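Local coordinates for protein-L-isoaspartate O-methyltransferase beta-aspartate methyltransferase (Plasmodium falciparum, PDB 2PBF), which probably repairs damaged proteins by transferring a methyl group from S-adenosylmethionine to L-isoaspartyl residues, and is held here with the product S-adenosyl-L-homocysteine, at residues A[31-36]-A[99-104]; A[103-108]-A[133-138]; A[200-205]-A[211-216]. One frame throughout, in Å; residues are numbered along the deposited sequence.

In the fold
The three contacts lie in one methyltransferase domain. Interactions 1 and 2 are neighbours: they share Asn103 and Val104, and Gln36 O of the first meets Lys133 NZ of the second in a probable hydrogen bond. Interaction 1 uses the last turn of helix 93-101; interaction 2 uses the loop that follows it. Each is small, partly buried and held by side-chain packing. In interaction 1 methyl and methylene groups meet polar side chains; interaction 2 is more apolar. Interaction 3 lies on the opposite side of the chain's centre from interaction 2, with centres about 30 Å apart. It is a strand pairing at the sheet's edge, larger, and bound by main-chain hydrogen bonds.

Interaction 1: A[31-36]-A[99-104]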
ATOM      1  N   TYR A  31      13.636  -5.215  -2.716  1.00 36.52           N
ATOM      2  CA  TYR A  31      14.770  -4.308  -2.560  1.00 36.30           C
ATOM      3  C   TYR A  31      14.809  -3.291  -3.675  1.00 35.81           C
ATOM      4  O   TYR A  31      14.792  -2.094  -3.390  1.00 35.82           O
ATOM      5  CB  TYR A  31      16.119  -5.058  -2.472  1.00 37.14           C
ATOM      6  CG  TYR A  31      17.325  -4.124  -2.388  1.00 38.57           C
ATOM      7  CD1 TYR A  31      17.876  -3.775  -1.158  1.00 38.96           C
ATOM      8  CD2 TYR A  31      17.878  -3.555  -3.541  1.00 40.31           C
ATOM      9  CE1 TYR A  31      18.969  -2.901  -1.081  1.00 40.85           C
ATOM     10  CE2 TYR A  31      18.968  -2.687  -3.477  1.00 40.06           C
ATOM     11  CZ  TYR A  31      19.501  -2.361  -2.243  1.00 39.54           C
ATOM     12  OH  TYR A  31      20.580  -1.503  -2.175  1.00 42.48           O
ATOM     13  N   ASN A  32      14.853  -3.754  -4.933  1.00 35.04           N
ATOM     14  CA  ASN A  32      14.975  -2.841  -6.084  1.00 34.75           C
ATOM     15  C   ASN A  32      13.823  -1.852  -6.182  1.00 33.04           C
ATOM     16  O   ASN A  32      14.023  -0.697  -6.529  1.00 33.41           O
ATOM     17  CB  ASN A  32      15.170  -3.589  -7.421  1.00 35.88           C
ATOM     18  CG  ASN A  32      16.384  -4.527  -7.411  1.00 38.29           C
ATOM     19  OD1 ASN A  32      17.449  -4.191  -6.876  1.00 42.34           O
ATOM     20  ND2 ASN A  32      16.225  -5.701  -8.011  1.00 38.99           N
ATOM     21  N   THR A  33      12.616  -2.306  -5.861  1.00 31.78           N
ATOM     22  CA  THR A  33      11.446  -1.415  -5.841  1.00 30.03           C
ATOM     23  C   THR A  33      11.607  -0.311  -4.801  1.00 28.52           C
ATOM     24  O   THR A  33      11.520   0.864  -5.121  1.00 27.80           O
ATOM     25  CB  THR A  33      10.136  -2.208  -5.580  1.00 30.04           C
ATOM     26  OG1 THR A  33      10.030  -3.286  -6.526  1.00 30.60           O
ATOM     27  CG2 THR A  33       8.918  -1.283  -5.682  1.00 31.73           C
ATOM     28  N   MET A  34      11.829  -0.700  -3.548  1.00 28.21           N
ATOM     29  CA  MET A  34      12.036   0.266  -2.477  1.00 28.02           C
ATOM     30  C   MET A  34      13.241   1.182  -2.725  1.00 28.25           C
ATOM     31  O   MET A  34      13.191   2.371  -2.415  1.00 26.96           O
ATOM     32  CB  MET A  34      12.146  -0.435  -1.130  1.00 28.23           C
ATOM     33  CG  MET A  34      10.831  -1.113  -0.695  1.00 26.94           C
ATOM     34  SD  MET A  34      10.847  -1.791   0.967  1.00 29.51           S
ATOM     35  CE  MET A  34      10.857  -0.365   2.067  1.00 26.55           C
ATOM     36  N   LEU A  35      14.308   0.632  -3.295  1.00 29.15           N
ATOM     37  CA  LEU A  35      15.485   1.436  -3.674  1.00 30.28           C
ATOM     38  C   LEU A  35      15.100   2.581  -4.611  1.00 31.07           C
ATOM     39  O   LEU A  35      15.637   3.680  -4.527  1.00 30.69           O
ATOM     40  CB  LEU A  35      16.560   0.539  -4.315  1.00 30.42           C
ATOM     41  CG  LEU A  35      17.864   1.240  -4.761  1.00 31.79           C
ATOM     42  CD1 LEU A  35      18.574   1.837  -3.562  1.00 34.46           C
ATOM     43  CD2 LEU A  35      18.776   0.292  -5.547  1.00 30.82           C
ATOM     44  N   GLN A  36      14.144   2.311  -5.501  1.00 32.22           N
ATOM     45  CA  GLN A  36      13.637   3.317  -6.424  1.00 32.63           C
ATOM     46  C   GLN A  36      12.759   4.393  -5.776  1.00 32.29           C
ATOM     47  O   GLN A  36      12.482   5.435  -6.397  1.00 32.34           O
ATOM     48  CB  GLN A  36      12.916   2.637  -7.600  1.00 32.95           C
ATOM     49  CG  GLN A  36      13.865   1.854  -8.517  1.00 34.06           C
ATOM     50  CD  GLN A  36      13.149   1.164  -9.665  1.00 33.19           C
ATOM     51  OE1 GLN A  36      12.870   1.776 -10.679  1.00 37.63           O
ATOM     52  NE2 GLN A  36      12.862  -0.124  -9.506  1.00 37.92           N
ATOM     53  N   ALA A  99       3.290   1.544  -8.254  1.00 28.51           N
ATOM     54  CA  ALA A  99       3.473   2.159  -9.578  1.00 28.80           C
ATOM     55  C   ALA A  99       4.800   1.770 -10.231  1.00 29.14           C
ATOM     56  O   ALA A  99       4.873   1.588 -11.451  1.00 29.59           O
ATOM     57  CB  ALA A  99       3.387   3.696  -9.470  1.00 28.62           C
ATOM     58  N   ILE A 100       5.846   1.695  -9.411  1.00 29.13           N
ATOM     59  CA  ILE A 100       7.187   1.363  -9.868  1.00 29.74           C
ATOM     60  C   ILE A 100       7.297  -0.088 -10.276  1.00 30.20           C
ATOM     61  O   ILE A 100       7.763  -0.386 -11.372  1.00 30.57           O
ATOM     62  CB  ILE A 100       8.276   1.709  -8.812  1.00 30.12           C
ATOM     63  CG1 ILE A 100       8.561   3.199  -8.836  1.00 29.63           C
ATOM     64  CG2 ILE A 100       9.596   0.910  -9.068  1.00 30.33           C
ATOM     65  CD1 ILE A 100       8.783   3.754 -10.225  1.00 28.45           C
ATOM     66  N   LYS A 101       6.830  -0.979  -9.408  1.00 30.23           N
ATOM     67  CA  LYS A 101       6.919  -2.406  -9.658  1.00 31.55           C
ATOM     68  C   LYS A 101       6.100  -2.827 -10.879  1.00 31.46           C
ATOM     69  O   LYS A 101       6.445  -3.781 -11.602  1.00 32.17           O
ATOM     70  CB  LYS A 101       6.431  -3.170  -8.428  1.00 31.14           C
ATOM     71  CG  LYS A 101       7.295  -4.348  -8.108  1.00 33.98           C
ATOM     72  CD  LYS A 101       6.778  -5.569  -8.757  1.00 32.45           C
ATOM     73  CE  LYS A 101       7.840  -6.608  -8.937  1.00 32.23           C
ATOM     74  NZ  LYS A 101       7.201  -7.763  -9.670  1.00 34.62           N
ATOM     75  N   MET A 102       4.995  -2.126 -11.086  1.00 31.23           N
ATOM     76  CA  MET A 102       4.069  -2.455 -12.155  1.00 31.23           C
ATOM     77  C   MET A 102       4.306  -1.621 -13.425  1.00 30.71           C
ATOM     78  O   MET A 102       3.593  -1.762 -14.413  1.00 29.94           O
ATOM     79  CB  MET A 102       2.630  -2.291 -11.640  1.00 31.22           C
ATOM     80  CG  MET A 102       2.227  -3.331 -10.587  1.00 31.35           C
ATOM     81  SD  MET A 102       0.745  -2.866  -9.678  1.00 33.77           S
ATOM     82  CE  MET A 102      -0.488  -3.414 -10.824  1.00 33.90           C
ATOM     83  N   ASN A 103       5.274  -0.712 -13.371  1.00 30.84           N
ATOM     84  CA  ASN A 103       5.643   0.104 -14.508  1.00 31.25           C
ATOM     85  C   ASN A 103       4.469   0.806 -15.154  1.00 31.45           C
ATOM     86  O   ASN A 103       4.286   0.727 -16.372  1.00 31.79           O
ATOM     87  CB  ASN A 103       6.400  -0.736 -15.552  1.00 31.93           C
ATOM     88  CG  ASN A 103       7.311   0.109 -16.458  1.00 33.26           C
ATOM     89  OD1 ASN A 103       7.335   1.359 -16.413  1.00 34.50           O
ATOM     90  ND2 ASN A 103       8.060  -0.583 -17.296  1.00 35.93           N
ATOM     91  N   VAL A 104       3.657   1.484 -14.343  1.00 32.16           N
ATOM     92  CA  VAL A 104       2.532   2.269 -14.855  1.00 32.68           C
ATOM     93  C   VAL A 104       2.970   3.300 -15.888  1.00 33.21           C
ATOM     94  O   VAL A 104       2.167   3.721 -16.730  1.00 33.78           O
ATOM     95  CB  VAL A 104       1.715   2.970 -13.735  1.00 32.65           C
ATOM     96  CG1 VAL A 104       1.038   1.937 -12.842  1.00 31.70           C
ATOM     97  CG2 VAL A 104       2.602   3.880 -12.929  1.00 33.48           C
TER
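Segment 31-36, which lies on helix 28-35, meets the last turn of helix 93-101: Thr33 and Gln36 touch Ile100 and Lys101. The Ile100 methyl CG2 lies against the Gln36 amide, 3.5 Å from NE2. CG2 is anti to the backbone N, which turns this branch toward helix 28-35. The amide is held by a bond within its own segment: Gln36 NE2 donates to Asn32 O at 3.2 Å. Gln36 N reaches the same oxygen from the opposite face of its carbonyl plane. The fold is the Rossmann-like one of methyltransferases, and helix 93-101 follows strand 83-87, one of the inner strands of the sheet. This helix ends in a Schellman motif at Asn103, just past the contact. Beside Ile100, Thr33 OG1 sits 3.3 Å from Lys101 CG, the two side chains crossing at about a right angle. The hydroxyl bonds to Asp29 O, one turn back in its helix. Lys101 bends at chi2 (-92°), and its NZ goes on to the carbonyls of Ile75 and Leu78. Thr33 CG2 meets Ile100 CG2 more loosely, at 4.1 Å. The Thr33 side chain is about 13 Å from the bound S-adenosyl-L-homocysteine.

Interaction 2: A[103-108]-A[133-138]; sequences NVLENK and KPELLK
The CD2 methyl of Leu136 touches two side chains of 103-108. It is 3.8 Å from Val104 CG2 and 4.0 Å from Leu105 CG. Val104 and Leu136 form the buried part of the contact; Leu105 leads from there to the solvent side. Leu136 crosses both side chains at about a right angle and touches them with this one methyl. The solvent side is formed by Leu105 and Glu135. Both methyls of Leu105 straddle the Glu135 methylene, with CD1 and CD2 each 3.6 Å from CG. Glu135 CG stands between the backbone N and the carbonyl carbon (chi1 60°), and the chain bends again at chi2 (-93°). The aliphatic part of the glutamate thus packs on the leucine, while its carboxylate OE2 stays 4.0 Å from Leu105 CD1. Farther out, Asn103 makes an Asx motif over the short turn 104-106: Glu106 N donates to Asn103 OD1 at 3.2 Å. Asn103 ND2 in turn donates to Glu106 OE1 at 3.0 Å, which ties the two side chains together. The two loops lead into the adjacent parallel strands 111-116 and 142-146, which helix 119-132 joins in a beta-alpha-beta unit. Leu136 also touches Val96 of helix 93-101 and Ile129 of helix 119-132, while Val104 packs on Ala99 and on Val112 of strand 111-116.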
ATOM      1  N   ASN A 103       5.274  -0.712 -13.371  1.00 30.84           N
ATOM      2  CA  ASN A 103       5.643   0.104 -14.508  1.00 31.25           C
ATOM      3  C   ASN A 103       4.469   0.806 -15.154  1.00 31.45           C
ATOM      4  O   ASN A 103       4.286   0.727 -16.372  1.00 31.79           O
ATOM      5  CB  ASN A 103       6.400  -0.736 -15.552  1.00 31.93           C
ATOM      6  CG  ASN A 103       7.311   0.109 -16.458  1.00 33.26           C
ATOM      7  OD1 ASN A 103       7.335   1.359 -16.413  1.00 34.50           O
ATOM      8  ND2 ASN A 103       8.060  -0.583 -17.296  1.00 35.93           N
ATOM      9  N   VAL A 104       3.657   1.484 -14.343  1.00 32.16           N
ATOM     10  CA  VAL A 104       2.532   2.269 -14.855  1.00 32.68           C
ATOM     11  C   VAL A 104       2.970   3.300 -15.888  1.00 33.21           C
ATOM     12  O   VAL A 104       2.167   3.721 -16.730  1.00 33.78           O
ATOM     13  CB  VAL A 104       1.715   2.970 -13.735  1.00 32.65           C
ATOM     14  CG1 VAL A 104       1.038   1.937 -12.842  1.00 31.70           C
ATOM     15  CG2 VAL A 104       2.602   3.880 -12.929  1.00 33.48           C
ATOM     16  N   LEU A 105       4.238   3.699 -15.841  1.00 33.90           N
ATOM     17  CA  LEU A 105       4.749   4.730 -16.767  1.00 34.90           C
ATOM     18  C   LEU A 105       4.900   4.228 -18.214  1.00 35.53           C
ATOM     19  O   LEU A 105       4.566   4.953 -19.157  1.00 36.16           O
ATOM     20  CB  LEU A 105       6.074   5.325 -16.255  1.00 35.07           C
ATOM     21  CG  LEU A 105       6.029   6.312 -15.077  1.00 34.70           C
ATOM     22  CD1 LEU A 105       7.471   6.643 -14.630  1.00 36.52           C
ATOM     23  CD2 LEU A 105       5.271   7.578 -15.434  1.00 35.94           C
ATOM     24  N   GLU A 106       5.374   2.992 -18.377  1.00 35.75           N
ATOM     25  CA  GLU A 106       5.548   2.371 -19.699  1.00 36.52           C
ATOM     26  C   GLU A 106       4.388   1.440 -20.088  1.00 35.55           C
ATOM     27  O   GLU A 106       4.050   1.328 -21.275  1.00 35.62           O
ATOM     28  CB  GLU A 106       6.882   1.612 -19.794  1.00 36.43           C
ATOM     29  CG  GLU A 106       8.125   2.489 -19.891  1.00 38.06           C
ATOM     30  CD  GLU A 106       9.456   1.697 -19.809  1.00 39.31           C
ATOM     31  OE1 GLU A 106       9.458   0.428 -19.803  1.00 42.32           O
ATOM     32  OE2 GLU A 106      10.517   2.361 -19.731  1.00 44.05           O
ATOM     33  N   ASN A 107       3.769   0.800 -19.098  1.00 34.15           N
ATOM     34  CA  ASN A 107       2.703  -0.167 -19.343  1.00 32.93           C
ATOM     35  C   ASN A 107       1.308   0.437 -19.107  1.00 33.06           C
ATOM     36  O   ASN A 107       0.896   0.702 -17.965  1.00 32.90           O
ATOM     37  CB  ASN A 107       2.944  -1.421 -18.509  1.00 32.25           C
ATOM     38  CG  ASN A 107       2.136  -2.625 -18.972  1.00 30.98           C
ATOM     39  OD1 ASN A 107       0.987  -2.512 -19.355  1.00 30.94           O
ATOM     40  ND2 ASN A 107       2.752  -3.795 -18.920  1.00 33.08           N
ATOM     41  N   LYS A 108       0.566   0.631 -20.197  1.00 32.61           N
ATOM     42  CA  LYS A 108      -0.742   1.309 -20.140  1.00 33.06           C
ATOM     43  C   LYS A 108      -1.826   0.425 -19.565  1.00 31.86           C
ATOM     44  O   LYS A 108      -2.890   0.914 -19.189  1.00 32.65           O
ATOM     45  CB  LYS A 108      -1.164   1.805 -21.538  1.00 32.95           C
ATOM     46  CG  LYS A 108      -0.233   2.870 -22.113  1.00 34.00           C
ATOM     47  CD  LYS A 108      -0.545   3.171 -23.581  1.00 35.42           C
ATOM     48  CE  LYS A 108       0.652   3.866 -24.245  1.00 38.18           C
ATOM     49  NZ  LYS A 108       1.768   2.854 -24.366  1.00 38.30           N
ATOM     50  N   LYS A 133       8.498  11.990  -8.130  1.00 35.31           N
ATOM     51  CA  LYS A 133       8.253  11.463  -9.472  1.00 34.72           C
ATOM     52  C   LYS A 133       7.046  12.174 -10.095  1.00 34.69           C
ATOM     53  O   LYS A 133       5.954  11.568 -10.180  1.00 33.89           O
ATOM     54  CB  LYS A 133       7.974   9.959  -9.398  1.00 33.82           C
ATOM     55  CG  LYS A 133       9.183   9.123  -9.029  1.00 35.06           C
ATOM     56  CD  LYS A 133       8.778   7.756  -8.533  1.00 32.59           C
ATOM     57  CE  LYS A 133       9.994   6.871  -8.345  1.00 34.82           C
ATOM     58  NZ  LYS A 133      10.861   7.291  -7.196  1.00 34.60           N
ATOM     59  N   PRO A 134       7.224  13.453 -10.530  1.00 34.35           N
ATOM     60  CA  PRO A 134       6.086  14.249 -10.992  1.00 34.51           C
ATOM     61  C   PRO A 134       5.407  13.623 -12.215  1.00 34.36           C
ATOM     62  O   PRO A 134       4.269  13.935 -12.507  1.00 33.79           O
ATOM     63  CB  PRO A 134       6.715  15.615 -11.354  1.00 34.69           C
ATOM     64  CG  PRO A 134       8.146  15.372 -11.496  1.00 34.32           C
ATOM     65  CD  PRO A 134       8.491  14.204 -10.622  1.00 34.98           C
ATOM     66  N   GLU A 135       6.124  12.739 -12.905  1.00 34.66           N
ATOM     67  CA  GLU A 135       5.605  12.059 -14.086  1.00 35.71           C
ATOM     68  C   GLU A 135       4.368  11.199 -13.775  1.00 35.80           C
ATOM     69  O   GLU A 135       3.504  11.026 -14.627  1.00 35.43           O
ATOM     70  CB  GLU A 135       6.714  11.236 -14.752  1.00 36.27           C
ATOM     71  CG  GLU A 135       7.338  10.132 -13.884  1.00 38.91           C
ATOM     72  CD  GLU A 135       8.586  10.561 -13.107  1.00 39.31           C
ATOM     73  OE1 GLU A 135       8.718  11.753 -12.778  1.00 37.69           O
ATOM     74  OE2 GLU A 135       9.439   9.687 -12.829  1.00 41.29           O
ATOM     75  N   LEU A 136       4.295  10.692 -12.538  1.00 35.14           N
ATOM     76  CA  LEU A 136       3.158   9.919 -12.049  1.00 34.13           C
ATOM     77  C   LEU A 136       1.820  10.667 -12.007  1.00 34.66           C
ATOM     78  O   LEU A 136       0.783  10.047 -12.061  1.00 33.96           O
ATOM     79  CB  LEU A 136       3.480   9.320 -10.664  1.00 33.90           C
ATOM     80  CG  LEU A 136       4.521   8.184 -10.600  1.00 33.27           C
ATOM     81  CD1 LEU A 136       4.641   7.599  -9.189  1.00 34.09           C
ATOM     82  CD2 LEU A 136       4.182   7.086 -11.589  1.00 33.87           C
ATOM     83  N   LEU A 137       1.818  11.991 -11.911  1.00 35.31           N
ATOM     84  CA  LEU A 137       0.516  12.663 -11.850  1.00 36.83           C
ATOM     85  C   LEU A 137       0.143  13.295 -13.182  1.00 37.04           C
ATOM     86  O   LEU A 137      -0.744  14.148 -13.257  1.00 37.37           O
ATOM     87  CB  LEU A 137       0.390  13.642 -10.671  1.00 37.73           C
ATOM     88  CG  LEU A 137       1.223  13.340  -9.426  1.00 38.53           C
ATOM     89  CD1 LEU A 137       2.415  14.272  -9.437  1.00 39.54           C
ATOM     90  CD2 LEU A 137       0.440  13.528  -8.159  1.00 40.99           C
ATOM     91  N   LYS A 138       0.815  12.828 -14.231  1.00 37.36           N
ATOM     92  CA  LYS A 138       0.488  13.191 -15.606  1.00 37.87           C
ATOM     93  C   LYS A 138      -0.212  12.030 -16.340  1.00 37.51           C
ATOM     94  O   LYS A 138      -0.665  12.189 -17.464  1.00 37.79           O
ATOM     95  CB  LYS A 138       1.755  13.609 -16.363  1.00 38.68           C
ATOM     96  CG  LYS A 138       2.452  14.890 -15.839  1.00 39.47           C
ATOM     97  CD  LYS A 138       1.478  16.085 -15.711  1.00 42.07           C
ATOM     98  CE  LYS A 138       2.170  17.325 -15.135  1.00 43.04           C
ATOM     99  NZ  LYS A 138       2.938  18.118 -16.162  1.00 45.49           N
TER

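Interaction 3: A[200-205]-A[211-216]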
ATOM      1  N   VAL A 200      -4.254  -8.655  13.397  1.00 32.15           N
ATOM      2  CA  VAL A 200      -3.639  -9.778  12.700  1.00 32.91           C
ATOM      3  C   VAL A 200      -3.565  -9.517  11.203  1.00 32.46           C
ATOM      4  O   VAL A 200      -4.586  -9.328  10.538  1.00 32.41           O
ATOM      5  CB  VAL A 200      -4.384 -11.138  12.959  1.00 33.22           C
ATOM      6  CG1 VAL A 200      -3.612 -12.291  12.326  1.00 34.87           C
ATOM      7  CG2 VAL A 200      -4.551 -11.409  14.457  1.00 32.89           C
ATOM      8  N   LEU A 201      -2.351  -9.540  10.676  1.00 32.92           N
ATOM      9  CA  LEU A 201      -2.159  -9.364   9.249  1.00 33.68           C
ATOM     10  C   LEU A 201      -2.556 -10.622   8.501  1.00 34.24           C
ATOM     11  O   LEU A 201      -1.977 -11.680   8.731  1.00 34.97           O
ATOM     12  CB  LEU A 201      -0.705  -8.980   8.916  1.00 33.61           C
ATOM     13  CG  LEU A 201      -0.463  -8.423   7.505  1.00 31.92           C
ATOM     14  CD1 LEU A 201      -0.930  -6.970   7.400  1.00 28.42           C
ATOM     15  CD2 LEU A 201       1.006  -8.539   7.191  1.00 31.40           C
ATOM     16  N   TYR A 202      -3.529 -10.472   7.601  1.00 34.64           N
ATOM     17  CA  TYR A 202      -4.089 -11.553   6.797  1.00 35.78           C
ATOM     18  C   TYR A 202      -3.714 -11.440   5.330  1.00 36.12           C
ATOM     19  O   TYR A 202      -3.717 -10.354   4.754  1.00 36.21           O
ATOM     20  CB  TYR A 202      -5.625 -11.566   6.906  1.00 36.29           C
ATOM     21  CG  TYR A 202      -6.139 -12.381   8.054  1.00 36.98           C
ATOM     22  CD1 TYR A 202      -6.267 -11.833   9.326  1.00 35.60           C
ATOM     23  CD2 TYR A 202      -6.479 -13.725   7.869  1.00 39.93           C
ATOM     24  CE1 TYR A 202      -6.725 -12.589  10.382  1.00 39.00           C
ATOM     25  CE2 TYR A 202      -6.936 -14.502   8.909  1.00 39.70           C
ATOM     26  CZ  TYR A 202      -7.061 -13.939  10.167  1.00 40.65           C
ATOM     27  OH  TYR A 202      -7.529 -14.732  11.197  1.00 40.66           O
ATOM     28  N   GLU A 203      -3.389 -12.568   4.730  1.00 36.64           N
ATOM     29  CA  GLU A 203      -3.306 -12.666   3.281  1.00 37.94           C
ATOM     30  C   GLU A 203      -4.502 -13.459   2.733  1.00 38.68           C
ATOM     31  O   GLU A 203      -4.644 -14.666   2.969  1.00 38.72           O
ATOM     32  CB  GLU A 203      -1.982 -13.283   2.852  1.00 37.87           C
ATOM     33  CG  GLU A 203      -1.846 -13.443   1.355  1.00 39.19           C
ATOM     34  CD  GLU A 203      -0.523 -14.049   0.987  1.00 42.62           C
ATOM     35  OE1 GLU A 203       0.524 -13.420   1.277  1.00 42.59           O
ATOM     36  OE2 GLU A 203      -0.536 -15.165   0.416  1.00 43.86           O
ATOM     37  N   ILE A 204      -5.361 -12.757   2.010  1.00 39.07           N
ATOM     38  CA  ILE A 204      -6.542 -13.341   1.437  1.00 39.96           C
ATOM     39  C   ILE A 204      -6.378 -13.503  -0.081  1.00 41.69           C
ATOM     40  O   ILE A 204      -5.957 -12.570  -0.772  1.00 41.02           O
ATOM     41  CB  ILE A 204      -7.758 -12.509   1.818  1.00 39.69           C
ATOM     42  CG1 ILE A 204      -7.852 -12.444   3.356  1.00 39.42           C
ATOM     43  CG2 ILE A 204      -9.004 -13.102   1.203  1.00 39.22           C
ATOM     44  CD1 ILE A 204      -8.489 -11.225   3.908  1.00 37.49           C
ATOM     45  N   THR A 205      -6.689 -14.700  -0.580  1.00 43.56           N
ATOM     46  CA  THR A 205      -6.573 -15.037  -2.007  1.00 45.85           C
ATOM     47  C   THR A 205      -7.918 -15.534  -2.547  1.00 47.06           C
ATOM     48  O   THR A 205      -8.737 -16.030  -1.789  1.00 47.36           O
ATOM     49  CB  THR A 205      -5.499 -16.108  -2.225  1.00 45.83           C
ATOM     50  OG1 THR A 205      -4.332 -15.777  -1.454  1.00 48.42           O
ATOM     51  CG2 THR A 205      -5.108 -16.208  -3.702  1.00 46.57           C
ATOM     52  N   ILE A 211     -12.398 -17.864  -1.673  1.00 54.22           N
ATOM     53  CA  ILE A 211     -11.509 -17.058  -0.824  1.00 54.52           C
ATOM     54  C   ILE A 211     -10.804 -17.916   0.221  1.00 54.09           C
ATOM     55  O   ILE A 211     -11.462 -18.566   1.036  1.00 54.25           O
ATOM     56  CB  ILE A 211     -12.236 -15.844  -0.102  1.00 54.56           C
ATOM     57  CG1 ILE A 211     -12.442 -16.116   1.396  1.00 54.52           C
ATOM     58  CG2 ILE A 211     -13.545 -15.448  -0.806  1.00 54.65           C
ATOM     59  CD1 ILE A 211     -12.409 -14.884   2.269  1.00 54.79           C
ATOM     60  N   ILE A 212      -9.472 -17.921   0.194  1.00 53.73           N
ATOM     61  CA  ILE A 212      -8.695 -18.608   1.229  1.00 53.36           C
ATOM     62  C   ILE A 212      -7.963 -17.625   2.158  1.00 53.00           C
ATOM     63  O   ILE A 212      -7.153 -16.794   1.718  1.00 52.93           O
ATOM     64  CB  ILE A 212      -7.789 -19.759   0.677  1.00 53.88           C
ATOM     65  CG1 ILE A 212      -6.397 -19.273   0.278  1.00 53.95           C
ATOM     66  CG2 ILE A 212      -8.483 -20.518  -0.466  1.00 53.63           C
ATOM     67  CD1 ILE A 212      -5.290 -20.212   0.723  1.00 55.50           C
ATOM     68  N   LYS A 213      -8.285 -17.708   3.445  1.00 52.56           N
ATOM     69  CA  LYS A 213      -7.813 -16.745   4.435  1.00 52.19           C
ATOM     70  C   LYS A 213      -6.572 -17.297   5.130  1.00 51.57           C
ATOM     71  O   LYS A 213      -6.566 -18.446   5.587  1.00 51.63           O
ATOM     72  CB  LYS A 213      -8.922 -16.458   5.437  1.00 52.57           C
ATOM     73  CG  LYS A 213      -9.205 -15.003   5.660  1.00 53.28           C
ATOM     74  CD  LYS A 213     -10.338 -14.803   6.663  1.00 54.76           C
ATOM     75  CE  LYS A 213     -11.722 -14.875   6.006  1.00 55.50           C
ATOM     76  NZ  LYS A 213     -12.783 -14.378   6.937  1.00 55.42           N
ATOM     77  N   ASP A 214      -5.521 -16.485   5.183  1.00 50.13           N
ATOM     78  CA  ASP A 214      -4.214 -16.934   5.659  1.00 49.11           C
ATOM     79  C   ASP A 214      -3.717 -16.000   6.756  1.00 48.04           C
ATOM     80  O   ASP A 214      -3.344 -14.850   6.493  1.00 47.48           O
ATOM     81  CB  ASP A 214      -3.234 -16.977   4.488  1.00 49.45           C
ATOM     82  CG  ASP A 214      -1.960 -17.734   4.794  1.00 50.89           C
ATOM     83  OD1 ASP A 214      -1.709 -18.112   5.965  1.00 51.70           O
ATOM     84  OD2 ASP A 214      -1.196 -17.951   3.826  1.00 53.08           O
ATOM     85  N   ARG A 215      -3.731 -16.512   7.984  1.00 46.71           N
ATOM     86  CA  ARG A 215      -3.408 -15.750   9.183  1.00 46.04           C
ATOM     87  C   ARG A 215      -1.889 -15.634   9.278  1.00 44.84           C
ATOM     88  O   ARG A 215      -1.203 -16.640   9.447  1.00 45.10           O
ATOM     89  CB  ARG A 215      -3.993 -16.473  10.415  1.00 46.29           C
ATOM     90  CG  ARG A 215      -4.317 -15.551  11.600  1.00 47.66           C
ATOM     91  CD  ARG A 215      -4.593 -16.259  12.962  1.00 47.20           C
ATOM     92  NE  ARG A 215      -3.981 -15.471  14.040  1.00 49.32           N
ATOM     93  CZ  ARG A 215      -2.711 -15.600  14.439  1.00 51.13           C
ATOM     94  NH1 ARG A 215      -1.926 -16.527  13.899  1.00 52.59           N
ATOM     95  NH2 ARG A 215      -2.219 -14.813  15.388  1.00 51.59           N
ATOM     96  N   LEU A 216      -1.352 -14.426   9.155  1.00 43.51           N
ATOM     97  CA  LEU A 216       0.109 -14.275   9.072  1.00 42.66           C
ATOM     98  C   LEU A 216       0.742 -14.103  10.442  1.00 42.56           C
ATOM     99  O   LEU A 216       1.277 -15.054  10.995  1.00 43.00           O
ATOM    100  CB  LEU A 216       0.523 -13.154   8.098  1.00 41.72           C
ATOM    101  CG  LEU A 216       0.229 -13.415   6.604  1.00 40.85           C
ATOM    102  CD1 LEU A 216       0.764 -12.282   5.746  1.00 36.97           C
ATOM    103  CD2 LEU A 216       0.770 -14.772   6.104  1.00 37.72           C
TER
HETATM  104  O   HOH W   1      -4.305 -16.812   1.331  1.00 37.49           O
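The Tyr202 ring takes Arg215 CA over one face, a CH-pi contact 4.1 Å from the ring centroid. Arg215 CG lies near the phenol oxygen, 3.3 Å from Tyr202 OH. The Arg215 guanidinium stands nearly upright to the ring, their planes 87° apart, and has Val200 CG1 over one of its faces. Glu195 fixes both groups: Tyr202 OH bonds to one carboxylate oxygen and Arg215 NE forms a salt bridge with the other. Ile204 and Lys213 lie side by side on the same face of the sheet. The backbones form an antiparallel hairpin. Glu203 N donates to Asp214 O at 2.9 Å, but the return bond is weak. A water bridges Glu203 O, Thr205 OG1 and Ile212 O. Glu203 and Asp214 share the other face, their like-charged oxygens OE2 and OD2 4.5 Å apart. A salt bridge from Glu203 OE1 to Arg73 probably eases this. Strand 198-205 runs between 187-195 and the outermost strand 212-219, an order known for isoaspartyl methyltransferases, where the last two strands are switched relative to most class I methyltransferases. Helix 64-74 packs against Leu201 and Leu216 through Leu69 and Arg73.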